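Local coordinates for protein octaprenyl-diphosphate synthase (Bacteroides thetaiotaomicron, PDB 3RMG) that probably acts as a magnesium-dependent prenyltransferase of the trans-prenyl synthase family, lengthening isoprenoid diphosphates by condensing five-carbon units, at residues L78-A82 with L118-S122; D19-F24 with L70-V74; N131-L137 with E183-S188. One frame throughout, in Å; residues are numbered along the deposited sequence. Where two conformers were deposited one is given.

Overall arrangement
All three contacts join helices of a mainly alpha-helical chain without strands, consistent with the isoprenoid synthase fold. Contact 2 (19-24 with 70-74) and contact 1 (78-82 with 118-122) use successive parts of helix 67-90 and lie about 13 Å apart between centres. They meet where Phe-24 CE1 reaches Leu-78 CD2 at 3.5 Å. Contact 3 (131-137 with 183-188) is centred about 15 Å from contact 2 and about 16 Å from contact 1. It touches contact 2 through Ala-72 and Ala-184. In chain order contact 2 closes first, then contact 1, then contact 3. Helix 67-90 thus carries both helix 14-23 and helix 102-128, while contacts 1 and 3 both reach the second subunit.

Contact 1: L78-A82 with L118-S122; sequences LLHTA and LLATS
Leu-78 is the main bump of this interface: its side chain enters the hollow formed by Leu-118, Thr-121 and Ser-122. One methyl, CD1, lies 3.6 Å from Thr-121 CG2 and also sits against the backbone N of Ser-122. The other points toward Leu-118, with 4.1 Å between Leu-78 CD2 and Leu-118 CD2, and the two leucine side chains cross at about a right angle. Because chi1 of Leu-78 is -67°, its CG stands beside the backbone N, and both methyls extend across to the opposing helix.

One turn further on, the relief is reversed. Ala-82 offers only a methyl, and the larger Leu-118 and Leu-119 close over it. Its CB is 3.8 Å from Leu-118 CB, and Leu-119 CD1 lies 3.8 Å from Ala-82 CB. That Leu-119 methyl also touches Leu-79, whose CD1 is 3.6 Å from Leu-119 CD1. The CD1 methyl of Leu-119 thus sits against both Leu-79 and Ala-82.

The axes of the two short segments approach to 8.1 Å, and their directions are nearly antiparallel, at 164°. The small side chains of Ala-82 and Ser-122 are consistent with this close approach. The CA atoms of Leu-78 and Ser-122 are 5.0 Å apart. Ser-122 has two conformers, and in one its OG falls implausibly close to Leu-78 CB, so that placement is doubtful.

The pair joins helix 67-90 to helix 102-128, with Phe-24 and Ile-42 from loops touching Leu-78 and Leu-118 respectively. At the dimer interface, Leu-119 packs on Leu-119 of the second subunit, and Thr-121 OG1 hydrogen-bonds to Gln-143 of that subunit. This is thus a largely buried contact whose helix 102-128 side forms part of the dimer interface.

Contact 2: D19-F24 with L70-V74; sequences DFKALF and LHAAV
Leu-23 is the centre of the first shell, meeting Leu-70, His-71 and Val-74 at once where helix 14-23 packs on helix 67-90, with 56° between the segment directions. Its CD2 methyl stands over one face of the imidazole of His-71, 3.7 Å from the ring centroid and 16° off the ring normal, which meets the geometry of a CH-pi contact. The same methyl presses on the neighbouring residue, with Leu-23 CD2 3.5 Å from Leu-70 CB. Farther back along the side chain, Leu-23 CG is 4.0 Å from Val-74 CG2. A chi1 of -171° turns the Leu-23 branch away from its own backbone N and delivers both methyls to the other helix.

Two phenylalanines extend the contact on one side of Leu-23. Phe-20 brings CE1 to 3.8 Å from Val-74 CG2, while the backbone N of Val-74 lies at the edge of the ring, near its plane. An oblique approach puts Phe-20 CD1 3.8 Å from Ala-73 CB. Phe-24 takes the second branch of the valine, with CD1 3.9 Å from Val-74 CG1, again at the ring edge. Each branch of Val-74 thus meets a different ring, and Phe-20 CZ lies over a face of the Phe-24 ring, toward its rim. Elsewhere, Leu-70 CD1 rests 3.8 Å from Asp-19 CB.

In the second shell, helix 50-62 packs on both segments, through Pro-52 on Phe-20, Leu-56 on Leu-70 and Val-55 on Ala-73. The His-71 ring is fixed by a hydrogen bond between its ND1 and ND1 of His-125.

Chemically, cohesion across the two segments is apolar. The imidazole plays two roles, a flat surface for Leu-23 and a polar link to helix 102-128.

Contact 3: N131-L137 with E183-S188; sequences NYEIIRL and EAAALS
Ile-134 and Leu-137 supply the apolar part of the contact, meeting Leu-187 and Ala-184 of a nearly antiparallel helix, with 166° between segment directions. Ile-134 and Leu-187 lie alongside with their ends reversed, Ile-134 CG1 coming to 3.8 Å from Leu-187 CB. The extended end of the isoleucine continues to Ser-188, where Ile-134 CD1 is 4.0 Å from CB of Ser-188. Leu-137, its CG turned away from the backbone N (chi1 165°), brings CD1 to 4.1 Å from Ala-184 CB, with Leu-187 CD1 somewhat farther off.

Two glutamates contribute mixed contacts. The extended Glu-183 side chain passes the CD1 methyl of Leu-137, and Glu-183 OE2 comes nearest to it, at 3.5 Å. On the other helix, the Glu-133 side chain crosses Leu-187 at about a right angle, leaving OE1 3.8 Å from Leu-187 CD2.

Hydrogen bonds act inside each segment. Asn-131 is the N-cap of helix 132-154: its OD1 accepts weakly from Glu-133 N, at 3.0 Å, and from Ile-134 N. Ser-188 OG donates to Ala-185 O at 2.6 Å and bonds also to Thr-69 OG1, which ties the 183-188 segment to helix 67-90.

Around the pair, Leu-76 of helix 67-90 packs on both Leu-137 and Ala-184, and Val-196 of helix 193-217 touches Glu-183 and Leu-187. Helix 132-154 also meets the second subunit, through stacking of Tyr-132 on Tyr-132 of that subunit and a salt bridge from Arg-136 to its Glu-127.

Contact 1: L78-A82 with L118-S122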
ATOM      1  N   LEU A  78       4.743  -7.173  -8.179  1.00 46.80           N
ATOM      2  CA  LEU A  78       4.853  -6.691  -6.807  1.00 48.28           C
ATOM      3  C   LEU A  78       3.476  -6.434  -6.182  1.00 50.70           C
ATOM      4  O   LEU A  78       3.244  -6.749  -5.003  1.00 50.10           O
ATOM      5  CB  LEU A  78       5.699  -5.413  -6.754  1.00 50.99           C
ATOM      6  CG  LEU A  78       7.170  -5.616  -7.115  1.00 49.64           C
ATOM      7  CD1 LEU A  78       7.924  -4.298  -7.134  1.00 40.35           C
ATOM      8  CD2 LEU A  78       7.797  -6.602  -6.157  1.00 33.24           C
ATOM      9  N   LEU A  79       2.573  -5.845  -6.961  1.00 42.63           N
ATOM     10  CA  LEU A  79       1.218  -5.569  -6.471  1.00 46.10           C
ATOM     11  C   LEU A  79       0.521  -6.865  -6.052  1.00 48.56           C
ATOM     12  O   LEU A  79      -0.113  -6.940  -4.995  1.00 48.90           O
ATOM     13  CB  LEU A  79       0.398  -4.842  -7.545  1.00 45.30           C
ATOM     14  CG  LEU A  79      -1.092  -4.622  -7.281  1.00 46.31           C
ATOM     15  CD1 LEU A  79      -1.283  -3.887  -5.978  1.00 51.01           C
ATOM     16  CD2 LEU A  79      -1.710  -3.830  -8.416  1.00 44.16           C
ATOM     17  N   HIS A  80       0.646  -7.885  -6.897  1.00 51.34           N
ATOM     18  CA  HIS A  80       0.082  -9.194  -6.624  1.00 53.61           C
ATOM     19  C   HIS A  80       0.703  -9.795  -5.364  1.00 55.41           C
ATOM     20  O   HIS A  80       0.002 -10.246  -4.456  1.00 58.18           O
ATOM     21  CB  HIS A  80       0.345 -10.108  -7.808  1.00 55.45           C
ATOM     22  CG  HIS A  80      -0.036 -11.534  -7.567  1.00 65.42           C
ATOM     23  ND1 HIS A  80      -1.303 -11.910  -7.174  1.00 67.37           N
ATOM     24  CD2 HIS A  80       0.677 -12.679  -7.692  1.00 72.99           C
ATOM     25  CE1 HIS A  80      -1.354 -13.226  -7.063  1.00 67.72           C
ATOM     26  NE2 HIS A  80      -0.166 -13.716  -7.372  1.00 72.05           N
ATOM     27  N   THR A  81       2.028  -9.792  -5.305  1.00 51.09           N
ATOM     28  CA  THR A  81       2.710 -10.326  -4.141  1.00 54.21           C
ATOM     29  C   THR A  81       2.260  -9.628  -2.875  1.00 54.73           C
ATOM     30  O   THR A  81       2.021 -10.279  -1.857  1.00 57.71           O
ATOM     31  CB  THR A  81       4.235 -10.188  -4.247  1.00 58.90           C
ATOM     32  OG1 THR A  81       4.658 -10.517  -5.578  1.00 63.44           O
ATOM     33  CG2 THR A  81       4.907 -11.117  -3.252  1.00 51.06           C
ATOM     34  N   ALA A  82       2.148  -8.303  -2.927  1.00 49.03           N
ATOM     35  CA  ALA A  82       1.757  -7.556  -1.738  1.00 50.38           C
ATOM     36  C   ALA A  82       0.366  -7.943  -1.225  1.00 49.72           C
ATOM     37  O   ALA A  82       0.144  -8.013  -0.023  1.00 51.24           O
ATOM     38  CB  ALA A  82       1.845  -6.051  -1.984  1.00 48.09           C
ATOM     39  N   LEU A 118       6.381  -3.667  -0.387  1.00 56.97           N
ATOM     40  CA  LEU A 118       6.163  -4.269  -1.705  1.00 59.42           C
ATOM     41  C   LEU A 118       5.210  -3.410  -2.527  1.00 56.35           C
ATOM     42  O   LEU A 118       5.447  -3.149  -3.706  1.00 65.27           O
ATOM     43  CB  LEU A 118       5.623  -5.687  -1.571  1.00 53.33           C
ATOM     44  CG  LEU A 118       6.638  -6.683  -1.009  1.00 58.85           C
ATOM     45  CD1 LEU A 118       5.952  -7.911  -0.430  1.00 53.67           C
ATOM     46  CD2 LEU A 118       7.631  -7.080  -2.082  1.00 64.54           C
ATOM     47  N   LEU A 119       4.151  -2.942  -1.878  1.00 56.79           N
ATOM     48  CA  LEU A 119       3.125  -2.117  -2.517  1.00 53.44           C
ATOM     49  C   LEU A 119       3.644  -0.751  -2.969  1.00 55.60           C
ATOM     50  O   LEU A 119       3.240  -0.220  -4.010  1.00 54.92           O
ATOM     51  CB  LEU A 119       1.983  -1.931  -1.530  1.00 53.22           C
ATOM     52  CG  LEU A 119       0.572  -1.652  -2.014  1.00 56.91           C
ATOM     53  CD1 LEU A 119       0.057  -2.826  -2.829  1.00 57.04           C
ATOM     54  CD2 LEU A 119      -0.297  -1.446  -0.791  1.00 61.19           C
ATOM     55  N   ALA A 120       4.531  -0.163  -2.177  1.00 59.29           N
ATOM     56  CA  ALA A 120       5.153   1.096  -2.576  1.00 56.34           C
ATOM     57  C   ALA A 120       6.177   0.815  -3.668  1.00 48.13           C
ATOM     58  O   ALA A 120       6.227   1.498  -4.690  1.00 44.74           O
ATOM     59  CB  ALA A 120       5.816   1.770  -1.377  1.00 60.47           C
ATOM     60  N   THR A 121       7.005  -0.196  -3.452  1.00 50.04           N
ATOM     61  CA  THR A 121       7.973  -0.556  -4.477  1.00 52.23           C
ATOM     62  C   THR A 121       7.210  -0.794  -5.790  1.00 53.14           C
ATOM     63  O   THR A 121       7.594  -0.270  -6.851  1.00 50.40           O
ATOM     64  CB  THR A 121       8.814  -1.759  -4.070  1.00 55.47           C
ATOM     65  OG1 THR A 121       9.444  -1.481  -2.810  1.00 58.78           O
ATOM     66  CG2 THR A 121       9.892  -2.036  -5.119  1.00 47.33           C
ATOM     67  N   SER A 122       6.099  -1.526  -5.713  1.00 48.97           N
ATOM     68  CA  SER A 122       5.254  -1.720  -6.891  0.50 50.43           C
ATOM     69  C   SER A 122       4.989  -0.395  -7.600  1.00 48.18           C
ATOM     70  O   SER A 122       5.093  -0.312  -8.829  1.00 48.52           O
ATOM     71  CB  SER A 122       3.933  -2.394  -6.513  0.50 54.04           C
ATOM     72  OG  SER A 122       4.156  -3.719  -6.065  0.50 59.36           O
TER

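Contact 2: D19-F24 with L70-V74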
ATOM      1  N   ASP A  19      16.210 -10.496 -17.925  1.00 51.53           N
ATOM      2  CA  ASP A  19      16.199  -9.093 -17.554  1.00 48.55           C
ATOM      3  C   ASP A  19      15.080  -8.823 -16.555  1.00 54.17           C
ATOM      4  O   ASP A  19      15.232  -8.013 -15.652  1.00 55.79           O
ATOM      5  CB  ASP A  19      16.025  -8.217 -18.787  1.00 49.67           C
ATOM      6  CG  ASP A  19      17.197  -8.323 -19.737  1.00 55.97           C
ATOM      7  OD1 ASP A  19      18.212  -8.917 -19.332  1.00 55.72           O
ATOM      8  OD2 ASP A  19      17.109  -7.814 -20.876  1.00 60.48           O
ATOM      9  N   PHE A  20      13.949  -9.497 -16.716  1.00 50.63           N
ATOM     10  CA  PHE A  20      12.861  -9.274 -15.791  1.00 53.64           C
ATOM     11  C   PHE A  20      13.185  -9.816 -14.407  1.00 56.34           C
ATOM     12  O   PHE A  20      12.771  -9.240 -13.397  1.00 50.54           O
ATOM     13  CB  PHE A  20      11.573  -9.948 -16.240  1.00 48.82           C
ATOM     14  CG  PHE A  20      10.649 -10.214 -15.105  1.00 37.46           C
ATOM     15  CD1 PHE A  20       9.757  -9.234 -14.676  1.00 39.98           C
ATOM     16  CD2 PHE A  20      10.716 -11.412 -14.408  1.00 45.65           C
ATOM     17  CE1 PHE A  20       8.909  -9.465 -13.594  1.00 38.49           C
ATOM     18  CE2 PHE A  20       9.879 -11.660 -13.319  1.00 40.66           C
ATOM     19  CZ  PHE A  20       8.975 -10.684 -12.908  1.00 43.46           C
ATOM     20  N   LYS A  21      13.882 -10.947 -14.366  1.00 58.57           N
ATOM     21  CA  LYS A  21      14.192 -11.614 -13.102  1.00 63.88           C
ATOM     22  C   LYS A  21      15.187 -10.796 -12.283  1.00 63.91           C
ATOM     23  O   LYS A  21      15.056 -10.685 -11.066  1.00 62.04           O
ATOM     24  CB  LYS A  21      14.741 -13.014 -13.360  1.00 68.95           C
ATOM     25  CG  LYS A  21      14.121 -14.086 -12.478  1.00 75.44           C
ATOM     26  CD  LYS A  21      13.857 -15.345 -13.288  1.00 81.23           C
ATOM     27  CE  LYS A  21      12.869 -16.273 -12.582  1.00 87.33           C
ATOM     28  NZ  LYS A  21      13.481 -17.020 -11.442  1.00 86.28           N
ATOM     29  N   ALA A  22      16.170 -10.221 -12.972  1.00 59.85           N
ATOM     30  CA  ALA A  22      17.122  -9.310 -12.362  1.00 59.01           C
ATOM     31  C   ALA A  22      16.406  -8.088 -11.809  1.00 62.72           C
ATOM     32  O   ALA A  22      16.569  -7.737 -10.644  1.00 64.96           O
ATOM     33  CB  ALA A  22      18.173  -8.875 -13.385  1.00 51.90           C
ATOM     34  N   LEU A  23      15.617  -7.439 -12.659  1.00 64.03           N
ATOM     35  CA  LEU A  23      14.942  -6.198 -12.305  1.00 60.04           C
ATOM     36  C   LEU A  23      13.961  -6.382 -11.156  1.00 62.56           C
ATOM     37  O   LEU A  23      13.606  -5.425 -10.471  1.00 61.14           O
ATOM     38  CB  LEU A  23      14.204  -5.644 -13.514  1.00 57.96           C
ATOM     39  CG  LEU A  23      13.636  -4.242 -13.322  1.00 59.68           C
ATOM     40  CD1 LEU A  23      14.750  -3.249 -12.958  1.00 50.35           C
ATOM     41  CD2 LEU A  23      12.888  -3.812 -14.566  1.00 47.35           C
ATOM     42  N   PHE A  24      13.532  -7.622 -10.955  1.00 65.63           N
ATOM     43  CA  PHE A  24      12.541  -7.956  -9.945  1.00 70.25           C
ATOM     44  C   PHE A  24      13.180  -7.983  -8.558  1.00 77.21           C
ATOM     45  O   PHE A  24      12.483  -7.916  -7.547  1.00 79.12           O
ATOM     46  CB  PHE A  24      11.915  -9.313 -10.278  1.00 66.96           C
ATOM     47  CG  PHE A  24      10.717  -9.660  -9.446  1.00 69.59           C
ATOM     48  CD1 PHE A  24       9.661  -8.772  -9.322  1.00 70.70           C
ATOM     49  CD2 PHE A  24      10.632 -10.892  -8.814  1.00 72.35           C
ATOM     50  CE1 PHE A  24       8.545  -9.100  -8.565  1.00 70.06           C
ATOM     51  CE2 PHE A  24       9.522 -11.227  -8.056  1.00 75.91           C
ATOM     52  CZ  PHE A  24       8.478 -10.328  -7.929  1.00 75.72           C
ATOM     53  N   LEU A  70       9.490  -4.278 -18.786  1.00 40.89           N
ATOM     54  CA  LEU A  70      10.029  -4.897 -17.579  1.00 38.41           C
ATOM     55  C   LEU A  70       9.539  -4.234 -16.295  1.00 40.44           C
ATOM     56  O   LEU A  70       9.180  -4.939 -15.350  1.00 42.66           O
ATOM     57  CB  LEU A  70      11.559  -4.924 -17.609  1.00 38.84           C
ATOM     58  CG  LEU A  70      12.114  -5.517 -18.906  1.00 44.03           C
ATOM     59  CD1 LEU A  70      13.614  -5.253 -19.024  1.00 46.33           C
ATOM     60  CD2 LEU A  70      11.796  -6.997 -18.976  1.00 39.86           C
ATOM     61  N   HIS A  71       9.520  -2.898 -16.237  1.00 40.59           N
ATOM     62  CA  HIS A  71       9.036  -2.233 -15.012  1.00 41.79           C
ATOM     63  C   HIS A  71       7.542  -2.503 -14.785  1.00 42.34           C
ATOM     64  O   HIS A  71       7.109  -2.779 -13.662  1.00 44.72           O
ATOM     65  CB  HIS A  71       9.345  -0.732 -14.999  1.00 43.52           C
ATOM     66  CG  HIS A  71      10.767  -0.421 -14.650  1.00 51.85           C
ATOM     67  ND1 HIS A  71      11.313  -0.730 -13.421  1.00 51.95           N
ATOM     68  CD2 HIS A  71      11.764   0.150 -15.375  1.00 42.47           C
ATOM     69  CE1 HIS A  71      12.583  -0.359 -13.404  1.00 52.19           C
ATOM     70  NE2 HIS A  71      12.879   0.182 -14.573  1.00 40.04           N
ATOM     71  N   ALA A  72       6.758  -2.456 -15.857  1.00 42.22           N
ATOM     72  CA  ALA A  72       5.353  -2.848 -15.768  1.00 41.22           C
ATOM     73  C   ALA A  72       5.211  -4.226 -15.128  1.00 40.22           C
ATOM     74  O   ALA A  72       4.475  -4.404 -14.160  1.00 45.46           O
ATOM     75  CB  ALA A  72       4.712  -2.837 -17.127  1.00 39.21           C
ATOM     76  N   ALA A  73       5.935  -5.197 -15.664  1.00 40.50           N
ATOM     77  CA  ALA A  73       5.830  -6.566 -15.190  1.00 43.08           C
ATOM     78  C   ALA A  73       6.220  -6.680 -13.718  1.00 43.69           C
ATOM     79  O   ALA A  73       5.532  -7.326 -12.931  1.00 47.90           O
ATOM     80  CB  ALA A  73       6.674  -7.496 -16.059  1.00 39.68           C
ATOM     81  N   VAL A  74       7.332  -6.056 -13.352  1.00 42.44           N
ATOM     82  CA  VAL A  74       7.727  -5.980 -11.953  1.00 41.33           C
ATOM     83  C   VAL A  74       6.636  -5.301 -11.111  1.00 40.85           C
ATOM     84  O   VAL A  74       6.196  -5.820 -10.073  1.00 36.16           O
ATOM     85  CB  VAL A  74       9.050  -5.224 -11.810  1.00 44.55           C
ATOM     86  CG1 VAL A  74       9.443  -5.055 -10.327  1.00 43.73           C
ATOM     87  CG2 VAL A  74      10.135  -5.969 -12.576  1.00 38.82           C
TER

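Contact 3: N131-L137 with E183-S188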
ATOM      1  N   ASN A 131       5.481   6.040 -18.055  1.00 44.00           N
ATOM      2  CA  ASN A 131       4.261   6.017 -18.860  1.00 44.25           C
ATOM      3  C   ASN A 131       3.027   6.229 -17.980  1.00 46.40           C
ATOM      4  O   ASN A 131       2.773   5.453 -17.059  1.00 48.85           O
ATOM      5  CB  ASN A 131       4.182   4.715 -19.676  1.00 43.33           C
ATOM      6  CG  ASN A 131       2.974   4.661 -20.600  1.00 48.30           C
ATOM      7  OD1 ASN A 131       1.914   5.211 -20.299  1.00 64.13           O
ATOM      8  ND2 ASN A 131       3.129   3.985 -21.731  1.00 56.15           N
ATOM      9  N   TYR A 132       2.276   7.290 -18.269  1.00 49.43           N
ATOM     10  CA  TYR A 132       1.173   7.734 -17.403  1.00 48.84           C
ATOM     11  C   TYR A 132       0.051   6.718 -17.330  1.00 47.80           C
ATOM     12  O   TYR A 132      -0.491   6.426 -16.242  1.00 46.86           O
ATOM     13  CB  TYR A 132       0.604   9.080 -17.887  1.00 41.75           C
ATOM     14  CG  TYR A 132       1.426  10.282 -17.449  1.00 54.51           C
ATOM     15  CD1 TYR A 132       1.536  10.620 -16.103  1.00 51.38           C
ATOM     16  CD2 TYR A 132       2.086  11.075 -18.378  1.00 65.44           C
ATOM     17  CE1 TYR A 132       2.289  11.703 -15.693  1.00 64.78           C
ATOM     18  CE2 TYR A 132       2.841  12.172 -17.979  1.00 75.00           C
ATOM     19  CZ  TYR A 132       2.939  12.479 -16.635  1.00 78.00           C
ATOM     20  OH  TYR A 132       3.689  13.566 -16.237  1.00 81.03           O
ATOM     21  N   GLU A 133      -0.304   6.194 -18.497  1.00 47.79           N
ATOM     22  CA  GLU A 133      -1.382   5.230 -18.614  1.00 43.89           C
ATOM     23  C   GLU A 133      -1.063   4.013 -17.773  1.00 43.36           C
ATOM     24  O   GLU A 133      -1.932   3.454 -17.092  1.00 47.08           O
ATOM     25  CB  GLU A 133      -1.565   4.847 -20.065  1.00 47.66           C
ATOM     26  CG  GLU A 133      -1.701   6.075 -20.963  1.00 58.47           C
ATOM     27  CD  GLU A 133      -2.509   5.804 -22.207  1.00 77.49           C
ATOM     28  OE1 GLU A 133      -3.634   5.264 -22.084  1.00 86.78           O
ATOM     29  OE2 GLU A 133      -2.024   6.136 -23.311  1.00 89.39           O
ATOM     30  N   ILE A 134       0.199   3.622 -17.790  1.00 37.77           N
ATOM     31  CA  ILE A 134       0.599   2.447 -17.051  1.00 41.20           C
ATOM     32  C   ILE A 134       0.524   2.782 -15.580  1.00 40.56           C
ATOM     33  O   ILE A 134       0.111   1.963 -14.760  1.00 45.31           O
ATOM     34  CB  ILE A 134       2.009   1.991 -17.439  1.00 38.20           C
ATOM     35  CG1 ILE A 134       1.978   1.361 -18.837  1.00 37.10           C
ATOM     36  CG2 ILE A 134       2.530   1.035 -16.412  1.00 35.75           C
ATOM     37  CD1 ILE A 134       3.372   1.040 -19.412  1.00 39.37           C
ATOM     38  N   ILE A 135       0.919   4.002 -15.243  1.00 41.95           N
ATOM     39  CA  ILE A 135       0.790   4.465 -13.873  1.00 44.44           C
ATOM     40  C   ILE A 135      -0.688   4.488 -13.479  1.00 42.50           C
ATOM     41  O   ILE A 135      -1.079   3.997 -12.428  1.00 37.80           O
ATOM     42  CB  ILE A 135       1.452   5.843 -13.690  1.00 44.23           C
ATOM     43  CG1 ILE A 135       2.973   5.712 -13.911  1.00 41.22           C
ATOM     44  CG2 ILE A 135       1.160   6.386 -12.296  1.00 49.96           C
ATOM     45  CD1 ILE A 135       3.743   7.016 -13.917  1.00 38.60           C
ATOM     46  N   ARG A 136      -1.513   5.047 -14.351  1.00 46.05           N
ATOM     47  CA  ARG A 136      -2.945   5.032 -14.131  1.00 48.67           C
ATOM     48  C   ARG A 136      -3.461   3.601 -13.964  1.00 46.11           C
ATOM     49  O   ARG A 136      -4.245   3.319 -13.057  1.00 50.96           O
ATOM     50  CB  ARG A 136      -3.658   5.725 -15.292  1.00 44.19           C
ATOM     51  CG  ARG A 136      -4.994   6.334 -14.921  1.00 51.86           C
ATOM     52  CD  ARG A 136      -5.138   7.704 -15.565  1.00 60.62           C
ATOM     53  NE  ARG A 136      -4.549   7.736 -16.903  1.00 64.18           N
ATOM     54  CZ  ARG A 136      -4.079   8.831 -17.495  1.00 66.53           C
ATOM     55  NH1 ARG A 136      -4.126  10.001 -16.874  1.00 71.51           N
ATOM     56  NH2 ARG A 136      -3.562   8.758 -18.714  1.00 65.23           N
ATOM     57  N   LEU A 137      -3.015   2.694 -14.832  1.00 45.58           N
ATOM     58  CA  LEU A 137      -3.512   1.323 -14.810  1.00 40.96           C
ATOM     59  C   LEU A 137      -3.156   0.636 -13.494  1.00 39.55           C
ATOM     60  O   LEU A 137      -3.985  -0.017 -12.866  1.00 40.57           O
ATOM     61  CB  LEU A 137      -2.973   0.533 -16.015  1.00 43.93           C
ATOM     62  CG  LEU A 137      -3.087  -0.998 -16.011  1.00 49.02           C
ATOM     63  CD1 LEU A 137      -2.918  -1.577 -17.397  1.00 43.21           C
ATOM     64  CD2 LEU A 137      -2.046  -1.597 -15.090  1.00 55.03           C
ATOM     65  N   GLU A 183      -2.628  -5.685 -20.806  1.00 28.92           N
ATOM     66  CA  GLU A 183      -2.872  -4.281 -21.156  1.00 32.19           C
ATOM     67  C   GLU A 183      -1.621  -3.430 -20.993  1.00 34.17           C
ATOM     68  O   GLU A 183      -1.258  -2.651 -21.883  1.00 39.47           O
ATOM     69  CB  GLU A 183      -4.011  -3.691 -20.312  1.00 27.86           C
ATOM     70  CG  GLU A 183      -4.480  -2.312 -20.825  1.00 38.28           C
ATOM     71  CD  GLU A 183      -5.615  -1.722 -20.008  1.00 44.60           C
ATOM     72  OE1 GLU A 183      -6.142  -0.681 -20.429  1.00 53.13           O
ATOM     73  OE2 GLU A 183      -5.989  -2.304 -18.961  1.00 42.77           O
ATOM     74  N   ALA A 184      -0.968  -3.574 -19.848  1.00 33.47           N
ATOM     75  CA  ALA A 184       0.295  -2.886 -19.588  1.00 37.10           C
ATOM     76  C   ALA A 184       1.367  -3.296 -20.598  1.00 40.02           C
ATOM     77  O   ALA A 184       2.171  -2.461 -21.045  1.00 37.69           O
ATOM     78  CB  ALA A 184       0.772  -3.178 -18.160  1.00 37.02           C
ATOM     79  N   ALA A 185       1.387  -4.577 -20.967  1.00 36.11           N
ATOM     80  CA  ALA A 185       2.361  -5.028 -21.966  1.00 38.80           C
ATOM     81  C   ALA A 185       2.228  -4.209 -23.251  1.00 35.22           C
ATOM     82  O   ALA A 185       3.229  -3.760 -23.787  1.00 42.01           O
ATOM     83  CB  ALA A 185       2.228  -6.538 -22.256  1.00 30.92           C
ATOM     84  N   ALA A 186       0.996  -4.010 -23.725  1.00 33.19           N
ATOM     85  CA  ALA A 186       0.729  -3.225 -24.952  1.00 38.48           C
ATOM     86  C   ALA A 186       1.035  -1.723 -24.814  1.00 36.61           C
ATOM     87  O   ALA A 186       1.697  -1.144 -25.656  1.00 43.94           O
ATOM     88  CB  ALA A 186      -0.738  -3.426 -25.436  1.00 31.31           C
ATOM     89  N   LEU A 187       0.535  -1.087 -23.766  1.00 36.82           N
ATOM     90  CA  LEU A 187       0.908   0.294 -23.502  1.00 37.92           C
ATOM     91  C   LEU A 187       2.433   0.493 -23.497  1.00 40.29           C
ATOM     92  O   LEU A 187       2.936   1.513 -23.982  1.00 39.51           O
ATOM     93  CB  LEU A 187       0.324   0.765 -22.173  1.00 36.82           C
ATOM     94  CG  LEU A 187      -1.200   0.868 -22.110  1.00 36.57           C
ATOM     95  CD1 LEU A 187      -1.665   0.890 -20.648  1.00 28.92           C
ATOM     96  CD2 LEU A 187      -1.714   2.062 -22.894  1.00 32.76           C
ATOM     97  N   SER A 188       3.167  -0.485 -22.971  1.00 38.71           N
ATOM     98  CA  SER A 188       4.619  -0.348 -22.801  1.00 38.70           C
ATOM     99  C   SER A 188       5.379  -0.269 -24.117  1.00 45.15           C
ATOM    100  O   SER A 188       6.501   0.221 -24.145  1.00 49.08           O
ATOM    101  CB  SER A 188       5.185  -1.492 -21.955  1.00 38.17           C
ATOM    102  OG  SER A 188       5.319  -2.683 -22.718  1.00 39.61           O
TER